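Local coordinates for dTDP-4-dehydrorhamnose 3-epimerase (Streptomyces niveus, PDB 2C0Z), which acts as a dTDP-6-deoxy-D-xylo-4-hexulose 3-epimerase in novobiocin biosynthesis, working together with NovU on a dTDP-linked 4-keto-6-deoxy sugar, at residues 150-155 with 174-179; 184-187 with 191-194. All blocks are in the same frame, centred on the assembly; numbering follows the deposited sequence.

Contact 1. Residues 150-155 with 174-179. With SO4 (sulfate ion), chain B.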
# COMPACT_ATOMS: atom_id res chain seq x y z
N ALA A 150 -10.66 -13.22 -17.20
CA ALA A 150 -12.00 -13.46 -17.69
C ALA A 150 -13.02 -12.41 -17.25
O ALA A 150 -14.08 -12.27 -17.87
CB ALA A 150 -12.49 -14.84 -17.24
N THR A 151 -12.72 -11.71 -16.16
CA THR A 151 -13.69 -10.78 -15.58
C THR A 151 -13.27 -9.33 -15.66
O THR A 151 -14.08 -8.46 -15.33
CB THR A 151 -13.99 -11.11 -14.11
OG1 THR A 151 -12.80 -11.01 -13.32
CG2 THR A 151 -14.45 -12.54 -13.96
N GLU A 152 -12.03 -9.04 -16.06
CA GLU A 152 -11.60 -7.65 -16.15
C GLU A 152 -11.82 -7.08 -17.53
O GLU A 152 -11.29 -7.58 -18.54
CB GLU A 152 -10.14 -7.43 -15.76
CG GLU A 152 -9.88 -5.93 -15.56
CD GLU A 152 -8.47 -5.63 -15.10
OE1 GLU A 152 -8.01 -6.29 -14.16
OE2 GLU A 152 -7.84 -4.71 -15.68
N HIS A 153 -12.60 -6.00 -17.59
CA HIS A 153 -12.96 -5.40 -18.85
C HIS A 153 -12.80 -3.89 -18.77
O HIS A 153 -12.32 -3.35 -17.76
CB HIS A 153 -14.37 -5.83 -19.20
CG HIS A 153 -14.49 -7.32 -19.29
ND1 HIS A 153 -15.32 -8.08 -18.49
CD2 HIS A 153 -13.82 -8.21 -20.06
CE1 HIS A 153 -15.18 -9.35 -18.80
NE2 HIS A 153 -14.26 -9.46 -19.74
N GLY A 154 -13.14 -3.21 -19.86
CA GLY A 154 -13.03 -1.77 -19.85
C GLY A 154 -13.88 -1.08 -20.88
O GLY A 154 -14.45 -1.72 -21.77
N VAL A 155 -13.98 0.23 -20.72
CA VAL A 155 -14.52 1.08 -21.76
C VAL A 155 -13.50 2.15 -22.14
O VAL A 155 -12.55 2.44 -21.42
CB VAL A 155 -15.91 1.66 -21.38
CG1 VAL A 155 -16.90 0.59 -20.99
CG2 VAL A 155 -15.83 2.67 -20.33
N SER A 174 -2.65 2.89 -23.92
CA SER A 174 -2.16 1.58 -24.29
C SER A 174 -3.05 1.03 -25.41
O SER A 174 -4.17 1.50 -25.58
CB SER A 174 -2.26 0.64 -23.10
OG SER A 174 -3.63 0.40 -22.78
N PRO A 175 -2.57 0.06 -26.17
CA PRO A 175 -3.40 -0.54 -27.22
C PRO A 175 -4.73 -1.05 -26.66
O PRO A 175 -5.79 -0.82 -27.26
CB PRO A 175 -2.52 -1.68 -27.77
CG PRO A 175 -1.13 -1.23 -27.48
CD PRO A 175 -1.20 -0.52 -26.15
N ARG A 176 -4.69 -1.66 -25.48
CA ARG A 176 -5.90 -2.16 -24.82
C ARG A 176 -6.93 -1.04 -24.68
O ARG A 176 -8.09 -1.22 -25.00
CB ARG A 176 -5.56 -2.76 -23.46
CG ARG A 176 -6.73 -2.95 -22.55
CD ARG A 176 -6.42 -3.21 -21.09
NE ARG A 176 -7.67 -3.35 -20.35
CZ ARG A 176 -7.76 -3.74 -19.08
NH1 ARG A 176 -6.66 -4.02 -18.40
NH2 ARG A 176 -8.96 -3.84 -18.50
N ASP A 177 -6.53 0.11 -24.14
CA ASP A 177 -7.50 1.18 -23.89
C ASP A 177 -7.92 1.91 -25.17
O ASP A 177 -9.06 2.35 -25.29
CB ASP A 177 -6.98 2.14 -22.83
CG ASP A 177 -6.83 1.50 -21.48
OD1 ASP A 177 -7.52 0.48 -21.21
OD2 ASP A 177 -6.03 1.93 -20.60
N GLN A 178 -7.02 1.98 -26.15
CA GLN A 178 -7.33 2.57 -27.45
C GLN A 178 -8.40 1.75 -28.15
O GLN A 178 -9.24 2.31 -28.86
CB GLN A 178 -6.08 2.60 -28.34
CG GLN A 178 -5.05 3.63 -28.02
CD GLN A 178 -3.86 3.59 -29.00
OE1 GLN A 178 -4.06 3.58 -30.22
NE2 GLN A 178 -2.64 3.58 -28.48
N ASP A 179 -8.37 0.44 -27.94
CA ASP A 179 -9.25 -0.50 -28.65
C ASP A 179 -10.53 -0.83 -27.87
O ASP A 179 -11.39 -1.58 -28.35
CB ASP A 179 -8.50 -1.80 -28.95
CG ASP A 179 -7.37 -1.61 -29.96
OD1 ASP A 179 -7.31 -0.56 -30.63
OD2 ASP A 179 -6.49 -2.46 -30.12
S SO4 B . -2.26 -2.46 -20.42
O1 SO4 B . -2.65 -3.32 -19.30
O2 SO4 B . -0.94 -1.85 -20.14
O3 SO4 B . -2.20 -3.30 -21.62
O4 SO4 B . -3.28 -1.42 -20.62
O HOH W 1 -10.39 0.28 -21.29

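Contact 2. Residues 184-187 with 191-194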
# COMPACT_ATOMS: atom_id res chain seq x y z
N ALA A 184 -21.63 3.02 -24.73
CA ALA A 184 -22.88 2.59 -25.33
C ALA A 184 -22.73 1.25 -26.06
O ALA A 184 -23.68 0.45 -26.07
CB ALA A 184 -23.40 3.66 -26.29
N GLU A 185 -21.54 1.01 -26.62
CA GLU A 185 -21.25 -0.28 -27.25
C GLU A 185 -21.21 -1.41 -26.22
O GLU A 185 -21.71 -2.51 -26.45
CB GLU A 185 -19.96 -0.21 -28.07
CG GLU A 185 -20.04 0.69 -29.27
CD GLU A 185 -18.69 0.95 -29.92
OE1 GLU A 185 -17.62 0.67 -29.31
OE2 GLU A 185 -18.70 1.46 -31.06
N ALA A 186 -20.58 -1.16 -25.07
CA ALA A 186 -20.51 -2.13 -24.00
C ALA A 186 -21.90 -2.40 -23.47
O ALA A 186 -22.28 -3.54 -23.25
CB ALA A 186 -19.62 -1.60 -22.89
N ARG A 187 -22.68 -1.34 -23.29
CA ARG A 187 -24.03 -1.50 -22.83
C ARG A 187 -24.86 -2.32 -23.80
O ARG A 187 -25.63 -3.19 -23.39
CB ARG A 187 -24.70 -0.17 -22.62
CG ARG A 187 -26.00 -0.36 -21.85
CD ARG A 187 -26.66 0.87 -21.57
NE ARG A 187 -27.98 0.64 -21.00
CZ ARG A 187 -28.81 1.61 -20.71
NH1 ARG A 187 -28.46 2.87 -20.98
NH2 ARG A 187 -30.00 1.34 -20.19
N LEU A 191 -22.58 -5.98 -21.61
CA LEU A 191 -21.29 -6.22 -20.97
C LEU A 191 -21.15 -5.45 -19.66
O LEU A 191 -20.20 -5.66 -18.89
CB LEU A 191 -20.16 -5.85 -21.94
CG LEU A 191 -20.26 -6.69 -23.21
CD1 LEU A 191 -19.21 -6.24 -24.18
CD2 LEU A 191 -20.05 -8.20 -22.89
N LEU A 192 -22.09 -4.57 -19.36
CA LEU A 192 -21.95 -3.73 -18.17
C LEU A 192 -22.66 -4.33 -16.97
O LEU A 192 -23.65 -5.03 -17.12
CB LEU A 192 -22.48 -2.32 -18.44
CG LEU A 192 -21.74 -1.53 -19.51
CD1 LEU A 192 -22.32 -0.15 -19.62
CD2 LEU A 192 -20.23 -1.45 -19.20
N PRO A 193 -22.17 -4.01 -15.77
CA PRO A 193 -22.81 -4.39 -14.53
C PRO A 193 -24.21 -3.78 -14.42
O PRO A 193 -24.41 -2.71 -14.96
CB PRO A 193 -21.88 -3.78 -13.47
CG PRO A 193 -20.62 -3.48 -14.14
CD PRO A 193 -20.98 -3.16 -15.53
N THR A 194 -25.12 -4.42 -13.69
CA THR A 194 -26.42 -3.83 -13.40
C THR A 194 -26.45 -3.33 -11.96
O THR A 194 -25.91 -3.95 -11.05
CB THR A 194 -27.59 -4.79 -13.71
OG1 THR A 194 -27.75 -5.73 -12.66
CG2 THR A 194 -27.31 -5.59 -14.97
O HOH W 2 -24.84 -3.98 -20.34

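Contact 1. Residues 150-155 with 174-179
Arg176 reaches from the short helix 175-178 to strand 152-154 and ends on the carboxylate of Glu152. At its root, Arg176 CB lies 3.9 Å from SO4 O4. The first torsion sets CG opposite the backbone N (chi1 164°), and the straight chain from CG to NE then carries the charge away from the helix. Arg176 CD passes SO4 O4 at 3.6 Å, a contact of the aliphatic shaft with the ion. Near Arg176 NE, Asp177 OD1 stands 3.9 Å away, well off the guanidinium plane, a long pairing of charges without a directed N-H. Beyond CZ, the two terminal nitrogens share one acceptor: Arg176 NH1 binds Glu152 OE2 at 3.0 Å and Arg176 NH2 binds the same OE2 at 3.2 Å, forming an end-on salt bridge. OE2 lies almost exactly in the guanidinium plane and is approached on its anti side, from off the carboxylate plane, which is turned 36° from that of the guanidinium. Arg176 NH2 also comes within 3.5 Å of His153 O.

Glu152, its extended chain sending OE2 out to the end of the guanidinium, crosses the arginine at about a right angle. The sulfate, probably from the crystallisation liquor, accepts a 2.8 Å hydrogen bond from Ser174 OG to its O4. The same OG caps the helix by accepting from Asp177 N. A water bridges Val155 O and Asp177 OD1, and that OD1 is also hydrogen-bonded to His71, the probable proton acceptor; Asp177 OD2 accepts from Gly69 N. Glu152 and Arg176 are both inferred substrate-binding residues, and Glu152 touches Tyr147, expected to stack on the thymidine ring. The salt-bridge network is thus consistent with the substrate pocket of an RmlC-like cupin.

Contact 2. Residues 184-187 with 191-194
The backbone of Ala186 holds the returning chain at Leu191: Leu191 N donates to Ala186 O over 3.0 Å, with an N-H...O angle of 162°. This bond joins residues five apart in sequence, and with it the chain turns back beside the last turn of helix 183-188. One residue on, a water makes the link instead, donating to Arg187 O and accepting from Leu192 N, which lies 3.0 Å from the water oxygen. Two successive helix carbonyls are therefore engaged by two successive amides, one directly and one through solvent.

The apolar contacts are carried mainly by Leu192. Its first torsion (chi1 -63°) swings CG away from its own carbonyl carbon, and the two methyls then divide between neighbouring helix residues. Leu192 CD2 packs against Ala186 CB at 3.7 Å, whereas Leu192 CD1 lies 3.8 Å from Arg187 CB. The fork of the leucine, Leu192 CG, sits 3.9 Å from Arg187 N and so rests on helix backbone as well as side chains. Leu191 comes in beside the same carbonyl that its amide binds, its CB 3.4 Å from Ala186 O. Arg187 lends the contact only its base, for its extended chain leads away from the loop.

Ala186 and Leu192 are buried, while Arg187 and Leu191 remain on the outside. Leu192 also touches Phe72 of strand 67-73 and Tyr104 from a loop, so it is held between helix 183-188 and strand 67-73; Pro193 lies on Phe72 too, before Thr194 caps helix 195-198.

Overall arrangement
The two contacts follow one another along the chain, their centres 13 Å apart on the same side of the chain's centre. They meet at Val155, whose CG1 lies 4.0 Å from Ala186 CB and 4.3 Å from Leu192 CD2, so the residue just past strand 152-154 packs on the apolar part of contact 2. Strand 67-73 is common to both: His71 lies beside Arg176, its side chain about 3 Å away, whereas Phe72 packs against His153 and Leu192. Contact 1 thus probably lines the substrate site, while contact 2, with the Leu192 side chain about 11 Å from that of His71, is packing farther from it.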